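Local coordinates for uncharacterized protein (Bacillus thuringiensis serovar kurstaki, PDB 4XHO) that binds ATP beside a magnesium ion and is probably an actin-like ATPase, at residues A233-G238 with N367-G372; T241-F246 with S257-L262. The protein carries 2 engineered substitutions. All coordinates share one frame; numbering follows the deposited sequence.

How the contacts relate
Both contacts belong to one five-stranded mixed sheet, in the order 251-260, 242-248, 231-237, 366-370 and 390-391, and their centres lie about 9 Å apart. Contact 1 is the parallel pairing of strands 231-237 and 366-370, and contact 2 the antiparallel hairpin of strands 242-248 and 251-260. The hairpin follows strand 231-237 directly, so contact 2 nests within the long chain loop that contact 1 closes. Strands 231-237 and 242-248 are neighbours, joined by backbone bonds such as Asp236 N to Asp243 O. Both contacts touch ATP: contact 1 meets the alpha-phosphate and contact 2, through a weak bond, the gamma-phosphate, consistent with the phosphate-binding turns of an actin-like fold.

Contact 1 (A233-G238 with N367-G372); sequences AINDLG and NIVVGG. With ATP (adenosine-5'-triphosphate), chain B.
Asn235 grips Ile368 O twice, through its backbone N-H and, from the opposite face of the carbonyl plane, through ND2. From its CB, which sits 3.7 Å from Ile368 O, the Asn235 side chain turns with CG anti to its carbonyl carbon (chi1 -48°) and folds back over the neighbouring strand. CG stays close to the same oxygen, and ND2 donates to Ile368 O at 2.9 Å, approaching above the carbonyl plane. OD1, the remaining tip atom, accepts a hydrogen bond from Asn244 ND2, so the amide bridges three strands of the sheet. The carbonyl of Asn235 in turn receives Val370 N at 2.8 Å in an almost straight bond, as Asn235 lies opposite Val369 in the parallel register. The parallel pairing continues to the phosphate end, where the Asp-Leu-Gly sequence at the strand end and the glycines at 371-372 resemble the phosphate 2 and adenosine motifs of actin-like ATPases. There Gly372 N donates to ATP O2A at 2.8 Å, and the side chain of Asp236 lies about 4 Å from the magnesium ion while its OD2 bonds Thr403 OG1. Val370 sets CG2 4.1 Å from Ile234 CG2 on the face that also carries Asp236. On the other face Leu237 CD1 lies 3.7 Å from Val369 CG1, with helix 337-362 packed against Leu237 and Asn235.

Contact 2 (T241-F246 with S257-L262); sequences TSDNAF and STNTDL. With ATP (adenosine-5'-triphosphate), chain B.
Thr258 O is gripped by two donors, the backbone N-H of Asn244 at 2.8 Å and a water that also donates to Asp243 OD1. Strands 242-248 and 251-260 form an antiparallel beta hairpin at the edge of the sheet, and the water ties the carboxylate of one strand to the backbone of the other on the face that carries Asp243 and Asn259. Thr258 N returns a bond to Asn244 O at 2.9 Å, completing a hydrogen-bonded pair. Two residues along, nearer the nucleotide, Ser242 and Thr260 make the next such pair: Thr260 N lies in the carbonyl plane of Ser242 O, whereas Ser242 N stands 64° out of the plane of Thr260 O and makes the longer bond, 3.2 Å. On the face shared by these hydrogen-bonded pairs, Asn244 and Thr258 run side by side and point the same way, with CB of Asn244 3.8 Å from Thr258 CG2.

At the end of the strand, Thr260 OG1 accepts from Leu262 N in an ST turn, which brings Leu262 O within reach of the Ser242 hydroxyl. Ser242 OG lies anti to its own carbonyl carbon (chi1 -79°), an orientation that carries it toward this turn, where it donates to Leu262 O at 2.6 Å. Gln351 of helix 337-362 bonds the same hydroxyl through NE2. Next to the gamma-phosphate, Thr241 CB lies 3.5 Å from Thr260 O, and Thr241 OG1 makes a weak hydrogen bond to ATP O3G at 3.1 Å.

Contact 1 (A233-G238 with N367-G372)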
# COMPACT_ATOMS: atom_id res chain seq x y z
N ALA A 233 -13.24 14.25 5.71
CA ALA A 233 -12.69 13.72 4.48
C ALA A 233 -11.57 12.77 4.83
O ALA A 233 -10.88 12.96 5.84
CB ALA A 233 -12.19 14.83 3.60
N ILE A 234 -11.40 11.73 4.03
CA ILE A 234 -10.14 10.98 4.06
C ILE A 234 -9.47 11.11 2.69
O ILE A 234 -9.99 10.65 1.68
CB ILE A 234 -10.31 9.49 4.42
CG1 ILE A 234 -10.96 9.33 5.78
CG2 ILE A 234 -8.94 8.80 4.51
CD1 ILE A 234 -11.16 7.87 6.18
N ASN A 235 -8.33 11.78 2.68
CA ASN A 235 -7.54 11.92 1.48
C ASN A 235 -6.38 10.96 1.51
O ASN A 235 -5.42 11.17 2.27
CB ASN A 235 -7.02 13.35 1.34
CG ASN A 235 -8.09 14.38 1.54
OD1 ASN A 235 -8.72 14.83 0.59
ND2 ASN A 235 -8.30 14.79 2.79
N ASP A 236 -6.46 9.91 0.69
CA ASP A 236 -5.38 8.93 0.64
C ASP A 236 -4.51 9.33 -0.52
O ASP A 236 -4.88 9.15 -1.67
CB ASP A 236 -5.92 7.51 0.50
CG ASP A 236 -4.85 6.44 0.74
OD1 ASP A 236 -3.68 6.67 0.35
OD2 ASP A 236 -5.15 5.38 1.32
N LEU A 237 -3.34 9.89 -0.22
CA LEU A 237 -2.40 10.33 -1.25
C LEU A 237 -1.49 9.17 -1.70
O LEU A 237 -0.61 8.71 -0.95
CB LEU A 237 -1.57 11.51 -0.73
CG LEU A 237 -2.35 12.60 0.07
CD1 LEU A 237 -1.51 13.83 0.33
CD2 LEU A 237 -3.66 12.98 -0.59
N GLY A 238 -1.71 8.69 -2.92
CA GLY A 238 -1.02 7.49 -3.38
C GLY A 238 -0.00 7.71 -4.49
O GLY A 238 0.25 8.85 -4.93
N ASN A 367 -10.39 17.18 7.89
CA ASN A 367 -9.83 16.56 6.71
C ASN A 367 -8.63 15.69 7.08
O ASN A 367 -7.53 16.19 7.30
CB ASN A 367 -9.43 17.62 5.69
CG ASN A 367 -10.62 18.45 5.22
OD1 ASN A 367 -11.24 18.13 4.21
ND2 ASN A 367 -10.94 19.51 5.95
N ILE A 368 -8.85 14.39 7.18
CA ILE A 368 -7.75 13.48 7.43
C ILE A 368 -6.92 13.32 6.15
O ILE A 368 -7.47 13.20 5.05
CB ILE A 368 -8.23 12.09 7.90
CG1 ILE A 368 -8.98 12.20 9.23
CG2 ILE A 368 -7.05 11.16 8.07
CD1 ILE A 368 -10.47 12.26 9.10
N VAL A 369 -5.60 13.35 6.29
CA VAL A 369 -4.69 13.14 5.16
C VAL A 369 -3.74 11.97 5.41
O VAL A 369 -2.99 12.00 6.39
CB VAL A 369 -3.86 14.39 4.87
CG1 VAL A 369 -3.17 14.25 3.56
CG2 VAL A 369 -4.75 15.63 4.87
N VAL A 370 -3.77 10.96 4.55
CA VAL A 370 -2.97 9.74 4.77
C VAL A 370 -2.31 9.31 3.47
O VAL A 370 -2.36 10.05 2.48
CB VAL A 370 -3.84 8.59 5.28
CG1 VAL A 370 -4.49 8.97 6.61
CG2 VAL A 370 -4.89 8.24 4.24
N GLY A 371 -1.72 8.11 3.45
CA GLY A 371 -1.06 7.58 2.27
C GLY A 371 0.42 7.92 2.21
O GLY A 371 0.94 8.70 3.02
N GLY A 372 1.12 7.34 1.26
CA GLY A 372 2.54 7.57 1.18
C GLY A 372 2.89 8.99 0.77
O GLY A 372 3.99 9.44 1.04
PG ATP B . -2.09 3.97 -5.15
O1G ATP B . -1.81 4.54 -6.52
O2G ATP B . -2.35 2.47 -5.11
O3G ATP B . -3.05 4.81 -4.32
PB ATP B . -0.12 3.25 -3.19
O1B ATP B . 0.66 2.09 -3.75
O2B ATP B . -1.20 3.07 -2.14
O3B ATP B . -0.70 4.16 -4.37
PA ATP B . 1.45 4.64 -1.28
O1A ATP B . 1.88 3.34 -0.63
O2A ATP B . 0.34 5.45 -0.68
O3A ATP B . 0.99 4.35 -2.78
O5' ATP B . 2.71 5.60 -1.52
C5' ATP B . 2.56 6.78 -2.30
C4' ATP B . 3.93 7.41 -2.49
O4' ATP B . 4.58 7.65 -1.23
C3' ATP B . 4.81 6.45 -3.27
O3' ATP B . 5.53 7.20 -4.25
C2' ATP B . 5.74 5.88 -2.22
O2' ATP B . 6.96 5.41 -2.80
C1' ATP B . 5.89 7.06 -1.28
N9 ATP B . 6.32 6.71 0.09
C8 ATP B . 5.85 5.71 0.84
N7 ATP B . 6.47 5.68 2.06
C5 ATP B . 7.36 6.68 2.08
C6 ATP B . 8.33 7.21 3.06
N6 ATP B . 8.48 6.63 4.27
N1 ATP B . 9.07 8.27 2.69
C2 ATP B . 8.93 8.84 1.48
N3 ATP B . 8.06 8.42 0.54
C4 ATP B . 7.26 7.36 0.78

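Contact 2 (T241-F246 with S257-L262)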
# COMPACT_ATOMS: atom_id res chain seq x y z
N THR A 241 -2.46 7.75 -7.73
CA THR A 241 -3.82 8.26 -7.53
C THR A 241 -3.94 9.00 -6.22
O THR A 241 -3.28 8.67 -5.24
CB THR A 241 -4.87 7.12 -7.50
OG1 THR A 241 -4.78 6.43 -6.25
CG2 THR A 241 -4.68 6.12 -8.64
N SER A 242 -4.80 10.01 -6.18
CA SER A 242 -5.25 10.54 -4.91
C SER A 242 -6.72 10.19 -4.73
O SER A 242 -7.57 10.56 -5.54
CB SER A 242 -5.04 12.05 -4.83
OG SER A 242 -3.69 12.35 -4.52
N ASP A 243 -7.00 9.43 -3.68
CA ASP A 243 -8.36 9.14 -3.27
C ASP A 243 -8.87 10.26 -2.36
O ASP A 243 -8.29 10.51 -1.32
CB ASP A 243 -8.44 7.80 -2.55
CG ASP A 243 -9.81 7.52 -2.00
OD1 ASP A 243 -10.67 7.08 -2.80
OD2 ASP A 243 -10.03 7.71 -0.78
N ASN A 244 -9.94 10.93 -2.78
CA ASN A 244 -10.54 12.01 -2.02
C ASN A 244 -11.93 11.65 -1.51
O ASN A 244 -12.92 12.00 -2.15
CB ASN A 244 -10.63 13.27 -2.86
CG ASN A 244 -9.28 13.89 -3.14
OD1 ASN A 244 -8.84 13.95 -4.29
ND2 ASN A 244 -8.61 14.36 -2.08
N ALA A 245 -12.02 10.95 -0.38
CA ALA A 245 -13.30 10.41 0.07
C ALA A 245 -13.95 11.29 1.14
O ALA A 245 -13.27 11.90 1.97
CB ALA A 245 -13.13 9.01 0.58
N PHE A 246 -15.27 11.36 1.11
CA PHE A 246 -16.01 12.19 2.04
C PHE A 246 -17.03 11.37 2.82
O PHE A 246 -17.70 10.50 2.27
CB PHE A 246 -16.70 13.33 1.31
CG PHE A 246 -17.45 14.25 2.22
CD1 PHE A 246 -16.83 14.78 3.35
CD2 PHE A 246 -18.77 14.60 1.96
CE1 PHE A 246 -17.52 15.62 4.20
CE2 PHE A 246 -19.46 15.45 2.80
CZ PHE A 246 -18.83 15.96 3.92
N SER A 257 -17.34 12.41 -3.04
CA SER A 257 -16.13 11.59 -3.01
C SER A 257 -15.64 11.30 -4.41
O SER A 257 -16.43 10.97 -5.30
CB SER A 257 -16.38 10.27 -2.27
OG SER A 257 -16.58 10.48 -0.89
N THR A 258 -14.34 11.43 -4.62
CA THR A 258 -13.75 11.26 -5.94
C THR A 258 -12.37 10.59 -5.87
O THR A 258 -11.87 10.31 -4.78
CB THR A 258 -13.66 12.63 -6.68
OG1 THR A 258 -13.42 12.41 -8.08
CG2 THR A 258 -12.56 13.51 -6.08
N ASN A 259 -11.79 10.32 -7.04
CA ASN A 259 -10.45 9.71 -7.16
C ASN A 259 -9.74 10.27 -8.39
O ASN A 259 -10.21 10.08 -9.51
CB ASN A 259 -10.54 8.19 -7.27
CG ASN A 259 -9.17 7.52 -7.35
OD1 ASN A 259 -8.62 7.05 -6.35
ND2 ASN A 259 -8.62 7.47 -8.56
N THR A 260 -8.76 11.10 -8.13
CA THR A 260 -7.96 11.69 -9.15
C THR A 260 -6.72 10.90 -9.38
O THR A 260 -6.51 9.85 -8.83
CB THR A 260 -7.61 13.13 -8.87
OG1 THR A 260 -6.55 13.18 -7.94
CG2 THR A 260 -8.78 13.82 -8.31
N ASP A 261 -5.92 11.40 -10.28
CA ASP A 261 -4.68 10.78 -10.67
C ASP A 261 -3.52 11.58 -10.18
O ASP A 261 -2.48 11.57 -10.76
CB ASP A 261 -4.63 10.48 -12.17
CG ASP A 261 -5.18 9.09 -12.50
OD1 ASP A 261 -4.48 8.10 -12.23
OD2 ASP A 261 -6.33 8.98 -12.98
N LEU A 262 -3.74 12.37 -9.16
CA LEU A 262 -2.70 13.16 -8.61
C LEU A 262 -1.84 12.31 -7.67
O LEU A 262 -1.91 12.36 -6.48
CB LEU A 262 -3.32 14.36 -7.94
CG LEU A 262 -2.55 15.40 -7.19
CD1 LEU A 262 -1.57 16.09 -8.05
CD2 LEU A 262 -3.46 16.39 -6.57
PG ATP B . -2.09 3.97 -5.15
O1G ATP B . -1.81 4.54 -6.52
O2G ATP B . -2.35 2.47 -5.11
O3G ATP B . -3.05 4.81 -4.32
PB ATP B . -0.12 3.25 -3.19
O1B ATP B . 0.66 2.09 -3.75
O2B ATP B . -1.20 3.07 -2.14
O3B ATP B . -0.70 4.16 -4.37
PA ATP B . 1.45 4.64 -1.28
O1A ATP B . 1.88 3.34 -0.63
O2A ATP B . 0.34 5.45 -0.68
O3A ATP B . 0.99 4.35 -2.78
O5' ATP B . 2.71 5.60 -1.52
C5' ATP B . 2.56 6.78 -2.30
C4' ATP B . 3.93 7.41 -2.49
O4' ATP B . 4.58 7.65 -1.23
C3' ATP B . 4.81 6.45 -3.27
O3' ATP B . 5.53 7.20 -4.25
C2' ATP B . 5.74 5.88 -2.22
O2' ATP B . 6.96 5.41 -2.80
C1' ATP B . 5.89 7.06 -1.28
N9 ATP B . 6.32 6.71 0.09
C8 ATP B . 5.85 5.71 0.84
N7 ATP B . 6.47 5.68 2.06
C5 ATP B . 7.36 6.68 2.08
C6 ATP B . 8.33 7.21 3.06
N6 ATP B . 8.48 6.63 4.27
N1 ATP B . 9.07 8.27 2.69
C2 ATP B . 8.93 8.84 1.48
N3 ATP B . 8.06 8.42 0.54
C4 ATP B . 7.26 7.36 0.78
O HOH W 1 -12.89 8.72 -2.77